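PDB 3DNF: 4-hydroxy-3-methylbut-2-enyl diphosphate reductase from Aquifex aeolicus, which reduces (E)-4-hydroxy-3-methylbut-2-enyl diphosphate to a mixture of isopentenyl and dimethylallyl diphosphate in the last step of the non-mevalonate isoprenoid pathway, using an iron-sulfur cluster. Local coordinates for residues K256-S261 against S276-I281; V212-G217 against P249-G254; E157-V162 against G177-W182. One frame throughout, in Å; residues are numbered along the deposited sequence.

In the fold
All three interactions are buried, apolar and remote from the iron-sulfur cluster; none belongs to the surface. Interactions 1 and 2 serve the same sheet, where strands 257-262 and 212-216 are neighbours. Their segments meet directly, with a probable hydrogen bond from Ile214 N to Gly259 O at 2.7 Å. Interaction 1 is aliphatic, helix on strand, whereas interaction 2 brings two aromatic rings from a loop against the neighbouring strand 212-216. Interaction 3 repeats the helix-on-strand scheme of interaction 1 in a different sheet, its centre about 49 Å from that of interaction 1, on the opposite side of the chain's centre. There the helix also meets the second subunit.

Interaction 1: residues K256-S261 against S276-I281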
ATOM      1  N   LYS B 256     -27.436 -36.334   9.591  1.00 38.64           N
ATOM      2  CA  LYS B 256     -26.357 -37.304   9.415  1.00 38.39           C
ATOM      3  C   LYS B 256     -25.015 -36.711   9.839  1.00 37.94           C
ATOM      4  O   LYS B 256     -24.283 -37.320  10.621  1.00 38.10           O
ATOM      5  CB  LYS B 256     -26.282 -37.783   7.968  1.00 38.48           C
ATOM      6  CG  LYS B 256     -25.425 -39.026   7.773  1.00 39.44           C
ATOM      7  CD  LYS B 256     -25.132 -39.280   6.298  1.00 40.54           C
ATOM      8  CE  LYS B 256     -23.946 -38.438   5.832  1.00 40.29           C
ATOM      9  NZ  LYS B 256     -23.689 -38.640   4.383  1.00 41.12           N
ATOM     10  N   ARG B 257     -24.694 -35.532   9.312  1.00 37.56           N
ATOM     11  CA  ARG B 257     -23.472 -34.823   9.699  1.00 36.89           C
ATOM     12  C   ARG B 257     -23.773 -33.510  10.427  1.00 36.27           C
ATOM     13  O   ARG B 257     -24.571 -32.694   9.949  1.00 36.05           O
ATOM     14  CB  ARG B 257     -22.593 -34.523   8.483  1.00 37.06           C
ATOM     15  CG  ARG B 257     -22.038 -35.726   7.749  1.00 38.09           C
ATOM     16  CD  ARG B 257     -21.553 -35.293   6.374  1.00 39.62           C
ATOM     17  NE  ARG B 257     -22.467 -34.314   5.779  1.00 40.64           N
ATOM     18  CZ  ARG B 257     -23.246 -34.530   4.720  1.00 40.77           C
ATOM     19  NH1 ARG B 257     -23.227 -35.697   4.088  1.00 41.82           N
ATOM     20  NH2 ARG B 257     -24.040 -33.560   4.278  1.00 40.61           N
ATOM     21  N   VAL B 258     -23.131 -33.325  11.582  1.00 35.63           N
ATOM     22  CA  VAL B 258     -23.177 -32.059  12.328  1.00 34.85           C
ATOM     23  C   VAL B 258     -21.807 -31.385  12.318  1.00 34.44           C
ATOM     24  O   VAL B 258     -20.792 -32.022  12.612  1.00 34.27           O
ATOM     25  CB  VAL B 258     -23.596 -32.259  13.809  1.00 35.01           C
ATOM     26  CG1 VAL B 258     -23.725 -30.901  14.531  1.00 34.15           C
ATOM     27  CG2 VAL B 258     -24.892 -33.062  13.905  1.00 34.50           C
ATOM     28  N   GLY B 259     -21.790 -30.097  11.981  1.00 33.92           N
ATOM     29  CA  GLY B 259     -20.580 -29.287  12.093  1.00 33.05           C
ATOM     30  C   GLY B 259     -20.574 -28.372  13.312  1.00 32.95           C
ATOM     31  O   GLY B 259     -21.597 -27.772  13.660  1.00 32.46           O
ATOM     32  N   ILE B 260     -19.422 -28.282  13.973  1.00 32.18           N
ATOM     33  CA  ILE B 260     -19.246 -27.378  15.112  1.00 32.47           C
ATOM     34  C   ILE B 260     -18.026 -26.495  14.913  1.00 31.99           C
ATOM     35  O   ILE B 260     -16.919 -26.974  14.602  1.00 31.65           O
ATOM     36  CB  ILE B 260     -19.062 -28.128  16.463  1.00 32.05           C
ATOM     37  CG1 ILE B 260     -20.251 -29.044  16.766  1.00 33.15           C
ATOM     38  CG2 ILE B 260     -18.846 -27.136  17.610  1.00 32.84           C
ATOM     39  CD1 ILE B 260     -20.043 -29.922  18.001  1.00 33.17           C
ATOM     40  N   SER B 261     -18.223 -25.196  15.098  1.00 31.59           N
ATOM     41  CA  SER B 261     -17.085 -24.319  15.304  1.00 31.13           C
ATOM     42  C   SER B 261     -17.330 -23.387  16.466  1.00 30.49           C
ATOM     43  O   SER B 261     -18.390 -23.418  17.093  1.00 30.82           O
ATOM     44  CB  SER B 261     -16.735 -23.541  14.047  1.00 31.39           C
ATOM     45  OG  SER B 261     -15.417 -23.035  14.169  1.00 32.55           O
ATOM     46  N   SER B 276     -20.730 -33.462  23.146  1.00 35.59           N
ATOM     47  CA  SER B 276     -21.324 -34.623  23.809  1.00 35.91           C
ATOM     48  C   SER B 276     -22.794 -34.433  24.194  1.00 36.19           C
ATOM     49  O   SER B 276     -23.494 -35.410  24.468  1.00 35.93           O
ATOM     50  CB  SER B 276     -20.473 -35.119  24.984  1.00 35.85           C
ATOM     51  OG  SER B 276     -19.958 -34.053  25.740  1.00 36.38           O
ATOM     52  N   ARG B 277     -23.266 -33.186  24.200  1.00 36.75           N
ATOM     53  CA  ARG B 277     -24.704 -32.929  24.344  1.00 37.16           C
ATOM     54  C   ARG B 277     -25.409 -33.249  23.028  1.00 37.25           C
ATOM     55  O   ARG B 277     -26.515 -33.796  23.032  1.00 37.31           O
ATOM     56  CB  ARG B 277     -24.983 -31.495  24.850  1.00 37.28           C
ATOM     57  CG  ARG B 277     -26.443 -30.980  24.766  1.00 37.22           C
ATOM     58  CD  ARG B 277     -27.536 -32.039  24.967  1.00 39.42           C
ATOM     59  NE  ARG B 277     -28.105 -32.073  26.310  1.00 39.59           N
ATOM     60  CZ  ARG B 277     -29.326 -32.515  26.594  1.00 40.22           C
ATOM     61  NH1 ARG B 277     -30.126 -32.964  25.631  1.00 39.18           N
ATOM     62  NH2 ARG B 277     -29.754 -32.505  27.850  1.00 40.80           N
ATOM     63  N   ILE B 278     -24.762 -32.932  21.906  1.00 37.35           N
ATOM     64  CA  ILE B 278     -25.281 -33.315  20.582  1.00 37.52           C
ATOM     65  C   ILE B 278     -25.354 -34.840  20.449  1.00 37.89           C
ATOM     66  O   ILE B 278     -26.344 -35.376  19.943  1.00 37.66           O
ATOM     67  CB  ILE B 278     -24.471 -32.663  19.428  1.00 37.44           C
ATOM     68  CG1 ILE B 278     -24.725 -31.149  19.402  1.00 37.05           C
ATOM     69  CG2 ILE B 278     -24.829 -33.280  18.081  1.00 37.13           C
ATOM     70  CD1 ILE B 278     -23.769 -30.359  18.535  1.00 36.29           C
ATOM     71  N   GLN B 279     -24.321 -35.530  20.935  1.00 38.31           N
ATOM     72  CA  GLN B 279     -24.315 -36.999  20.994  1.00 38.76           C
ATOM     73  C   GLN B 279     -25.382 -37.568  21.935  1.00 38.73           C
ATOM     74  O   GLN B 279     -25.839 -38.696  21.744  1.00 38.73           O
ATOM     75  CB  GLN B 279     -22.930 -37.524  21.385  1.00 39.04           C
ATOM     76  CG  GLN B 279     -21.948 -37.569  20.225  1.00 40.01           C
ATOM     77  CD  GLN B 279     -20.498 -37.619  20.672  1.00 41.71           C
ATOM     78  OE1 GLN B 279     -20.134 -37.068  21.712  1.00 43.36           O
ATOM     79  NE2 GLN B 279     -19.657 -38.275  19.878  1.00 42.40           N
ATOM     80  N   GLU B 280     -25.761 -36.782  22.943  1.00 38.71           N
ATOM     81  CA  GLU B 280     -26.819 -37.140  23.886  1.00 38.62           C
ATOM     82  C   GLU B 280     -28.209 -36.906  23.286  1.00 38.51           C
ATOM     83  O   GLU B 280     -29.168 -37.591  23.646  1.00 38.43           O
ATOM     84  CB  GLU B 280     -26.667 -36.339  25.182  1.00 38.65           C
ATOM     85  CG  GLU B 280     -27.470 -36.890  26.348  1.00 39.35           C
ATOM     86  CD  GLU B 280     -28.018 -35.802  27.247  1.00 39.92           C
ATOM     87  OE1 GLU B 280     -27.227 -35.174  27.980  1.00 39.65           O
ATOM     88  OE2 GLU B 280     -29.249 -35.584  27.226  1.00 40.51           O
ATOM     89  N   ILE B 281     -28.305 -35.927  22.388  1.00 38.42           N
ATOM     90  CA  ILE B 281     -29.534 -35.669  21.628  1.00 38.40           C
ATOM     91  C   ILE B 281     -29.766 -36.777  20.588  1.00 38.37           C
ATOM     92  O   ILE B 281     -30.904 -37.218  20.384  1.00 38.36           O
ATOM     93  CB  ILE B 281     -29.517 -34.254  20.975  1.00 38.45           C
ATOM     94  CG1 ILE B 281     -29.674 -33.176  22.052  1.00 38.27           C
ATOM     95  CG2 ILE B 281     -30.618 -34.113  19.914  1.00 38.37           C
ATOM     96  CD1 ILE B 281     -29.383 -31.773  21.574  1.00 38.53           C
TER
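Val258 and Ile278 have the nearest CA atoms of the two segments, 8.6 Å apart: a strand in extended conformation faces the last turn and a half of the helix that comes after it in the chain. At this separation the main chains stay clear of each other, and side chains alone fill the gap. Ile278 does the work for the helix. Its CB is directed at the strand, and its chain is extended (chi2 167°), which carries CD1 out to meet two strand residues at once. Ile278 CD1 lies 3.8 Å from Ile260 CD1; the Ile260 side chain is stretched in the same way (chi2 173°), and the two isoleucines meet tip to tip. The distance from Ile278 CD1 to Val258 CG1 is 4.0 Å. A second, looser touch joins the remaining branches, Val258 CG2 and Ile278 CG2, at 4.2 Å, so the valine presents both methyls to the helix. On the helix, Arg277 NH2 lies 3.2 Å from Glu280 OE2, a salt bridge of charge alone, since the oxygen sits well out of the guanidinium plane. Ile278 also packs on Ile214 and Leu247, while Ile260 reaches Ile4. A helix laid by its aliphatic residues over an inner strand of a parallel sheet, here 3-6, 257-262, 212-216 and 238-241, is the hallmark of the open alpha/beta fold.

Interaction 2: residues V212-G217 against P249-G254; sequences VMIIIG and PEWFRG
Phe252 meets Val212 and Ile214, two residues apart on the strand, obliquely with its CD2, CE2 and CZ atoms. The strand is an inner member of a parallel sheet of the open alpha/beta type, and the ring comes from the loop that leads from strand 238-241 to strand 257-262, so the contact ties this connection to the sheet it serves. Both aliphatic side chains cross the phenylalanine at about a right angle. Val212 offers a single methyl, CG1, held between its backbone N and carbonyl carbon (chi1 41°) and equally near two ring atoms: Phe252 CD2 and Phe252 CE2 both lie 4.0 Å from Val212 CG1. Ile214 meets the far end of the ring. Turned about CB-CG1 (chi2 -58°), Ile214 CD1 comes within 3.9 Å of Phe252 CZ. The neighbouring indole touches the same methyl obliquely, and is itself stacked on Tyr239 of the adjoining strand; Leu247 packs on both Ile214 and Phe252. Within the loop, Trp251 CB sits 4.2 Å above the plane of the Phe252 ring, toward its rim. The indole's own touch on the strand is a single one, Trp251 CE3 to Ile214 CD1 at 4.2 Å.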
ATOM      1  N   VAL B 212     -26.338 -29.564   9.789  1.00 30.61           N
ATOM      2  CA  VAL B 212     -26.487 -28.447  10.718  1.00 30.35           C
ATOM      3  C   VAL B 212     -25.118 -27.943  11.117  1.00 30.05           C
ATOM      4  O   VAL B 212     -24.195 -28.734  11.314  1.00 29.98           O
ATOM      5  CB  VAL B 212     -27.305 -28.832  11.992  1.00 30.78           C
ATOM      6  CG1 VAL B 212     -26.917 -30.218  12.502  1.00 32.06           C
ATOM      7  CG2 VAL B 212     -27.134 -27.794  13.114  1.00 30.39           C
ATOM      8  N   MET B 213     -25.012 -26.619  11.200  1.00 29.55           N
ATOM      9  CA  MET B 213     -23.830 -25.936  11.698  1.00 29.76           C
ATOM     10  C   MET B 213     -24.118 -25.328  13.067  1.00 29.29           C
ATOM     11  O   MET B 213     -25.102 -24.606  13.238  1.00 28.56           O
ATOM     12  CB  MET B 213     -23.399 -24.849  10.704  1.00 29.84           C
ATOM     13  CG  MET B 213     -22.471 -25.337   9.600  1.00 30.46           C
ATOM     14  SD  MET B 213     -20.926 -26.060  10.242  1.00 32.68           S
ATOM     15  CE  MET B 213     -20.031 -24.650  10.905  1.00 31.40           C
ATOM     16  N   ILE B 214     -23.258 -25.641  14.037  1.00 29.71           N
ATOM     17  CA  ILE B 214     -23.278 -25.015  15.365  1.00 29.83           C
ATOM     18  C   ILE B 214     -22.074 -24.093  15.542  1.00 29.54           C
ATOM     19  O   ILE B 214     -20.930 -24.524  15.393  1.00 29.65           O
ATOM     20  CB  ILE B 214     -23.284 -26.070  16.518  1.00 29.75           C
ATOM     21  CG1 ILE B 214     -24.421 -27.092  16.347  1.00 29.39           C
ATOM     22  CG2 ILE B 214     -23.320 -25.381  17.900  1.00 29.79           C
ATOM     23  CD1 ILE B 214     -25.853 -26.504  16.278  1.00 28.12           C
ATOM     24  N   ILE B 215     -22.345 -22.827  15.852  1.00 29.46           N
ATOM     25  CA  ILE B 215     -21.309 -21.823  16.098  1.00 29.50           C
ATOM     26  C   ILE B 215     -21.372 -21.406  17.570  1.00 29.92           C
ATOM     27  O   ILE B 215     -22.404 -20.907  18.047  1.00 30.21           O
ATOM     28  CB  ILE B 215     -21.458 -20.583  15.149  1.00 29.69           C
ATOM     29  CG1 ILE B 215     -21.358 -20.982  13.654  1.00 29.02           C
ATOM     30  CG2 ILE B 215     -20.489 -19.460  15.534  1.00 29.49           C
ATOM     31  CD1 ILE B 215     -20.065 -21.690  13.229  1.00 30.95           C
ATOM     32  N   ILE B 216     -20.281 -21.640  18.296  1.00 30.27           N
ATOM     33  CA  ILE B 216     -20.247 -21.378  19.733  1.00 30.00           C
ATOM     34  C   ILE B 216     -19.473 -20.078  20.036  1.00 30.73           C
ATOM     35  O   ILE B 216     -18.464 -19.774  19.391  1.00 30.14           O
ATOM     36  CB  ILE B 216     -19.636 -22.573  20.521  1.00 30.31           C
ATOM     37  CG1 ILE B 216     -20.315 -23.884  20.146  1.00 30.07           C
ATOM     38  CG2 ILE B 216     -19.758 -22.343  22.040  1.00 29.49           C
ATOM     39  CD1 ILE B 216     -19.444 -25.099  20.412  1.00 31.08           C
ATOM     40  N   GLY B 217     -19.966 -19.310  21.010  1.00 31.20           N
ATOM     41  CA  GLY B 217     -19.278 -18.107  21.453  1.00 32.03           C
ATOM     42  C   GLY B 217     -20.190 -17.114  22.127  1.00 32.60           C
ATOM     43  O   GLY B 217     -21.418 -17.184  21.985  1.00 32.62           O
ATOM     44  N   PRO B 249     -33.186 -29.985  20.889  1.00 37.02           N
ATOM     45  CA  PRO B 249     -33.289 -31.327  20.300  1.00 37.06           C
ATOM     46  C   PRO B 249     -33.917 -31.282  18.908  1.00 37.02           C
ATOM     47  O   PRO B 249     -33.598 -32.117  18.054  1.00 37.05           O
ATOM     48  CB  PRO B 249     -34.212 -32.066  21.274  1.00 36.92           C
ATOM     49  CG  PRO B 249     -34.002 -31.377  22.576  1.00 37.16           C
ATOM     50  CD  PRO B 249     -33.786 -29.931  22.236  1.00 36.95           C
ATOM     51  N   GLU B 250     -34.782 -30.290  18.696  1.00 36.99           N
ATOM     52  CA  GLU B 250     -35.502 -30.089  17.438  1.00 36.93           C
ATOM     53  C   GLU B 250     -34.567 -29.974  16.233  1.00 36.83           C
ATOM     54  O   GLU B 250     -34.859 -30.519  15.161  1.00 36.47           O
ATOM     55  CB  GLU B 250     -36.380 -28.836  17.542  1.00 36.95           C
ATOM     56  CG  GLU B 250     -37.326 -28.627  16.364  1.00 37.05           C
ATOM     57  CD  GLU B 250     -38.243 -27.432  16.549  1.00 37.20           C
ATOM     58  OE1 GLU B 250     -39.436 -27.538  16.172  1.00 37.71           O
ATOM     59  OE2 GLU B 250     -37.775 -26.393  17.070  1.00 38.58           O
ATOM     60  N   TRP B 251     -33.445 -29.270  16.425  1.00 36.45           N
ATOM     61  CA  TRP B 251     -32.494 -28.988  15.347  1.00 36.58           C
ATOM     62  C   TRP B 251     -31.816 -30.240  14.782  1.00 36.56           C
ATOM     63  O   TRP B 251     -31.341 -30.220  13.618  1.00 36.59           O
ATOM     64  CB  TRP B 251     -31.400 -28.013  15.805  1.00 36.77           C
ATOM     65  CG  TRP B 251     -31.856 -26.700  16.413  1.00 37.03           C
ATOM     66  CD1 TRP B 251     -33.074 -26.095  16.272  1.00 37.34           C
ATOM     67  CD2 TRP B 251     -31.060 -25.813  17.223  1.00 37.75           C
ATOM     68  NE1 TRP B 251     -33.095 -24.905  16.964  1.00 37.12           N
ATOM     69  CE2 TRP B 251     -31.874 -24.706  17.554  1.00 37.71           C
ATOM     70  CE3 TRP B 251     -29.741 -25.855  17.710  1.00 37.65           C
ATOM     71  CZ2 TRP B 251     -31.414 -23.646  18.349  1.00 37.04           C
ATOM     72  CZ3 TRP B 251     -29.284 -24.800  18.501  1.00 37.27           C
ATOM     73  CH2 TRP B 251     -30.120 -23.713  18.810  1.00 37.35           C
ATOM     74  N   PHE B 252     -31.769 -31.323  15.600  1.00 36.72           N
ATOM     75  CA  PHE B 252     -31.033 -32.530  15.215  1.00 37.05           C
ATOM     76  C   PHE B 252     -31.908 -33.702  14.760  1.00 37.24           C
ATOM     77  O   PHE B 252     -31.490 -34.868  14.813  1.00 36.96           O
ATOM     78  CB  PHE B 252     -30.094 -32.940  16.343  1.00 37.19           C
ATOM     79  CG  PHE B 252     -29.212 -31.826  16.801  1.00 37.30           C
ATOM     80  CD1 PHE B 252     -29.526 -31.102  17.947  1.00 37.58           C
ATOM     81  CD2 PHE B 252     -28.088 -31.467  16.062  1.00 37.92           C
ATOM     82  CE1 PHE B 252     -28.717 -30.053  18.364  1.00 37.73           C
ATOM     83  CE2 PHE B 252     -27.274 -30.424  16.470  1.00 37.89           C
ATOM     84  CZ  PHE B 252     -27.589 -29.713  17.622  1.00 37.84           C
ATOM     85  N   ARG B 253     -33.114 -33.386  14.295  1.00 37.85           N
ATOM     86  CA  ARG B 253     -33.971 -34.416  13.725  1.00 38.30           C
ATOM     87  C   ARG B 253     -33.485 -34.756  12.312  1.00 38.46           C
ATOM     88  O   ARG B 253     -33.258 -33.783  11.447  1.00 38.64           O
ATOM     89  CB  ARG B 253     -35.430 -33.952  13.693  1.00 38.66           C
ATOM     90  CG  ARG B 253     -36.025 -33.632  15.059  1.00 39.30           C
ATOM     91  CD  ARG B 253     -37.448 -33.123  14.918  1.00 40.30           C
ATOM     92  NE  ARG B 253     -37.880 -32.392  16.108  1.00 41.52           N
ATOM     93  CZ  ARG B 253     -39.035 -31.736  16.216  1.00 42.50           C
ATOM     94  NH1 ARG B 253     -39.895 -31.705  15.203  1.00 42.20           N
ATOM     95  NH2 ARG B 253     -39.335 -31.104  17.343  1.00 43.20           N
ATOM     96  N   GLY B 254     -33.307 -36.131  12.092  1.00 38.67           N
ATOM     97  CA  GLY B 254     -32.976 -36.662  10.760  1.00 38.80           C
ATOM     98  C   GLY B 254     -31.662 -36.152  10.181  1.00 38.78           C
ATOM     99  O   GLY B 254     -31.519 -36.018   8.965  1.00 38.82           O
TER

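Interaction 3: residues E157-V162 against G177-W182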
ATOM      1  N   GLU B 157       9.481  11.292   4.682  1.00 33.23           N
ATOM      2  CA  GLU B 157       9.819  10.767   3.362  1.00 34.06           C
ATOM      3  C   GLU B 157       9.870   9.251   3.368  1.00 33.28           C
ATOM      4  O   GLU B 157       9.691   8.638   2.329  1.00 33.48           O
ATOM      5  CB  GLU B 157      11.136  11.330   2.882  1.00 36.12           C
ATOM      6  CG  GLU B 157      11.036  12.834   2.675  1.00 39.52           C
ATOM      7  CD  GLU B 157      12.257  13.424   2.009  1.00 47.45           C
ATOM      8  OE1 GLU B 157      13.347  12.816   2.116  1.00 50.05           O
ATOM      9  OE2 GLU B 157      12.127  14.511   1.389  1.00 50.96           O
ATOM     10  N   ARG B 158      10.191   8.677   4.526  1.00 31.44           N
ATOM     11  CA  ARG B 158      10.287   7.214   4.669  1.00 30.91           C
ATOM     12  C   ARG B 158       9.400   6.732   5.802  1.00 30.82           C
ATOM     13  O   ARG B 158       9.605   7.073   6.976  1.00 30.14           O
ATOM     14  CB  ARG B 158      11.718   6.759   4.877  1.00 31.60           C
ATOM     15  CG  ARG B 158      12.681   7.358   3.810  1.00 34.67           C
ATOM     16  CD  ARG B 158      14.120   7.002   4.130  1.00 37.35           C
ATOM     17  NE  ARG B 158      14.410   5.591   3.896  1.00 39.82           N
ATOM     18  CZ  ARG B 158      14.864   4.758   4.829  1.00 39.79           C
ATOM     19  NH1 ARG B 158      15.076   5.196   6.054  1.00 39.18           N
ATOM     20  NH2 ARG B 158      15.133   3.500   4.527  1.00 39.15           N
ATOM     21  N   VAL B 159       8.389   5.952   5.422  1.00 29.40           N
ATOM     22  CA  VAL B 159       7.398   5.481   6.376  1.00 28.55           C
ATOM     23  C   VAL B 159       7.404   3.957   6.422  1.00 27.97           C
ATOM     24  O   VAL B 159       7.365   3.308   5.384  1.00 27.69           O
ATOM     25  CB  VAL B 159       5.945   6.007   6.098  1.00 28.27           C
ATOM     26  CG1 VAL B 159       4.934   5.361   7.055  1.00 30.55           C
ATOM     27  CG2 VAL B 159       5.895   7.526   6.186  1.00 28.87           C
ATOM     28  N   GLY B 160       7.529   3.409   7.638  1.00 26.79           N
ATOM     29  CA  GLY B 160       7.382   1.960   7.855  1.00 28.81           C
ATOM     30  C   GLY B 160       6.042   1.618   8.464  1.00 28.08           C
ATOM     31  O   GLY B 160       5.633   2.191   9.489  1.00 29.36           O
ATOM     32  N   ILE B 161       5.385   0.581   7.906  1.00 27.33           N
ATOM     33  CA  ILE B 161       4.041   0.282   8.293  1.00 28.47           C
ATOM     34  C   ILE B 161       3.932  -1.125   8.848  1.00 27.64           C
ATOM     35  O   ILE B 161       4.379  -2.078   8.189  1.00 28.02           O
ATOM     36  CB  ILE B 161       3.047   0.494   7.111  1.00 28.54           C
ATOM     37  CG1 ILE B 161       3.218   1.910   6.585  1.00 29.07           C
ATOM     38  CG2 ILE B 161       1.574   0.236   7.512  1.00 28.24           C
ATOM     39  CD1 ILE B 161       2.460   2.192   5.295  1.00 29.78           C
ATOM     40  N   VAL B 162       3.363  -1.210  10.054  1.00 26.97           N
ATOM     41  CA  VAL B 162       3.037  -2.510  10.658  1.00 28.12           C
ATOM     42  C   VAL B 162       1.545  -2.549  11.065  1.00 29.39           C
ATOM     43  O   VAL B 162       0.824  -1.541  10.935  1.00 28.71           O
ATOM     44  CB  VAL B 162       3.948  -2.848  11.864  1.00 30.18           C
ATOM     45  CG1 VAL B 162       5.391  -2.962  11.380  1.00 31.60           C
ATOM     46  CG2 VAL B 162       3.772  -1.849  12.978  1.00 29.63           C
ATOM     47  N   GLY B 177      -1.684   1.478   0.607  1.00 30.28           N
ATOM     48  CA  GLY B 177      -1.765   2.005  -0.743  1.00 30.89           C
ATOM     49  C   GLY B 177      -1.779   3.522  -0.717  1.00 30.30           C
ATOM     50  O   GLY B 177      -1.078   4.168  -1.482  1.00 31.44           O
ATOM     51  N   GLU B 178      -2.553   4.083   0.213  1.00 30.39           N
ATOM     52  CA  GLU B 178      -2.674   5.525   0.302  1.00 30.18           C
ATOM     53  C   GLU B 178      -1.358   6.188   0.694  1.00 29.26           C
ATOM     54  O   GLU B 178      -0.887   7.105   0.009  1.00 28.32           O
ATOM     55  CB  GLU B 178      -3.814   5.915   1.257  1.00 30.93           C
ATOM     56  CG  GLU B 178      -4.160   7.418   1.207  1.00 33.29           C
ATOM     57  CD  GLU B 178      -4.643   7.932  -0.159  1.00 37.60           C
ATOM     58  OE1 GLU B 178      -5.243   7.171  -0.953  1.00 39.00           O
ATOM     59  OE2 GLU B 178      -4.418   9.128  -0.435  1.00 37.26           O
ATOM     60  N   ILE B 179      -0.735   5.720   1.774  1.00 29.08           N
ATOM     61  CA  ILE B 179       0.560   6.294   2.186  1.00 29.92           C
ATOM     62  C   ILE B 179       1.604   6.215   1.049  1.00 29.11           C
ATOM     63  O   ILE B 179       2.319   7.185   0.803  1.00 29.13           O
ATOM     64  CB  ILE B 179       1.067   5.683   3.516  1.00 28.74           C
ATOM     65  CG1 ILE B 179       0.139   6.107   4.671  1.00 30.27           C
ATOM     66  CG2 ILE B 179       2.520   6.090   3.858  1.00 29.27           C
ATOM     67  CD1 ILE B 179       0.451   5.423   5.976  1.00 31.66           C
ATOM     68  N   ALA B 180       1.644   5.088   0.341  1.00 29.04           N
ATOM     69  CA  ALA B 180       2.576   4.883  -0.781  1.00 29.57           C
ATOM     70  C   ALA B 180       2.447   5.942  -1.898  1.00 30.49           C
ATOM     71  O   ALA B 180       3.414   6.254  -2.609  1.00 30.69           O
ATOM     72  CB  ALA B 180       2.393   3.510  -1.352  1.00 29.60           C
ATOM     73  N   LEU B 181       1.235   6.471  -2.064  1.00 29.90           N
ATOM     74  CA  LEU B 181       1.007   7.494  -3.098  1.00 30.39           C
ATOM     75  C   LEU B 181       1.591   8.833  -2.698  1.00 31.25           C
ATOM     76  O   LEU B 181       1.876   9.674  -3.553  1.00 30.92           O
ATOM     77  CB  LEU B 181      -0.497   7.650  -3.365  1.00 30.18           C
ATOM     78  CG  LEU B 181      -1.185   6.460  -4.056  1.00 28.29           C
ATOM     79  CD1 LEU B 181      -2.617   6.868  -4.445  1.00 29.14           C
ATOM     80  CD2 LEU B 181      -0.406   6.014  -5.279  1.00 27.79           C
ATOM     81  N   TRP B 182       1.721   9.049  -1.392  1.00 33.23           N
ATOM     82  CA  TRP B 182       2.096  10.368  -0.870  1.00 35.31           C
ATOM     83  C   TRP B 182       3.545  10.493  -0.399  1.00 36.07           C
ATOM     84  O   TRP B 182       4.083  11.604  -0.328  1.00 37.83           O
ATOM     85  CB  TRP B 182       1.150  10.770   0.259  1.00 37.45           C
ATOM     86  CG  TRP B 182      -0.210  11.133  -0.226  1.00 39.50           C
ATOM     87  CD1 TRP B 182      -1.295  10.312  -0.339  1.00 41.98           C
ATOM     88  CD2 TRP B 182      -0.633  12.426  -0.667  1.00 42.12           C
ATOM     89  NE1 TRP B 182      -2.372  11.017  -0.822  1.00 42.63           N
ATOM     90  CE2 TRP B 182      -1.992  12.316  -1.040  1.00 43.16           C
ATOM     91  CE3 TRP B 182       0.008  13.670  -0.790  1.00 43.02           C
ATOM     92  CZ2 TRP B 182      -2.728  13.407  -1.515  1.00 42.53           C
ATOM     93  CZ3 TRP B 182      -0.717  14.755  -1.282  1.00 42.49           C
ATOM     94  CH2 TRP B 182      -2.073  14.615  -1.640  1.00 42.79           C
TER
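Ile179 reaches two strand residues with its two branches, and its torsions explain how. CG1 stands anti to the carbonyl carbon while CG2 stands anti to the backbone N; chi2 at 173° then straightens the longer branch. That branch meets Ile161, which is extended in the same fashion, tip to tip: Ile179 CD1 lies 3.9 Å from Ile161 CD1. The shorter branch rests on Val159. Here the side chains cross at about a right angle, and Ile179 CG2 is 4.1 Å from both Val159 CG1 and Val159 CB, on the base of the valine as well as its methyl. Ile179 CG2 is also just in touch with Ile161 CD1, at 4.2 Å. The nearest pair of CA atoms, Val159 CA and Ile179 CA, is 8.1 Å apart.

Strand 158-163, helix 169-182 and strand 185-189 form a beta-alpha-beta unit of a parallel sheet, and this contact seats the C-terminal part of the crossover helix on the first strand. Ile161 and Ile179 both continue onto Val186 of the second strand, so the three elements share one apolar layer.

Another part of the helix is polar. Trp182 NE1 donates to Glu178 OE2 at 2.8 Å, close to the indole plane. The bond is bent (140° at the hydrogen) and reaches the carboxylate on its anti side. Glu178 OE1 makes a salt bridge to Lys173 of the second subunit, whose Asn190 ND2 bonds to Ala180 O. The helix therefore divides its chemistry: branched aliphatic carbons, which pack by shape and have no polar atom to satisfy, face the strand, while the subunit-facing side mixes that salt bridge and hydrogen bond with apolar packing, such as Leu181 on Phe172 of the second subunit.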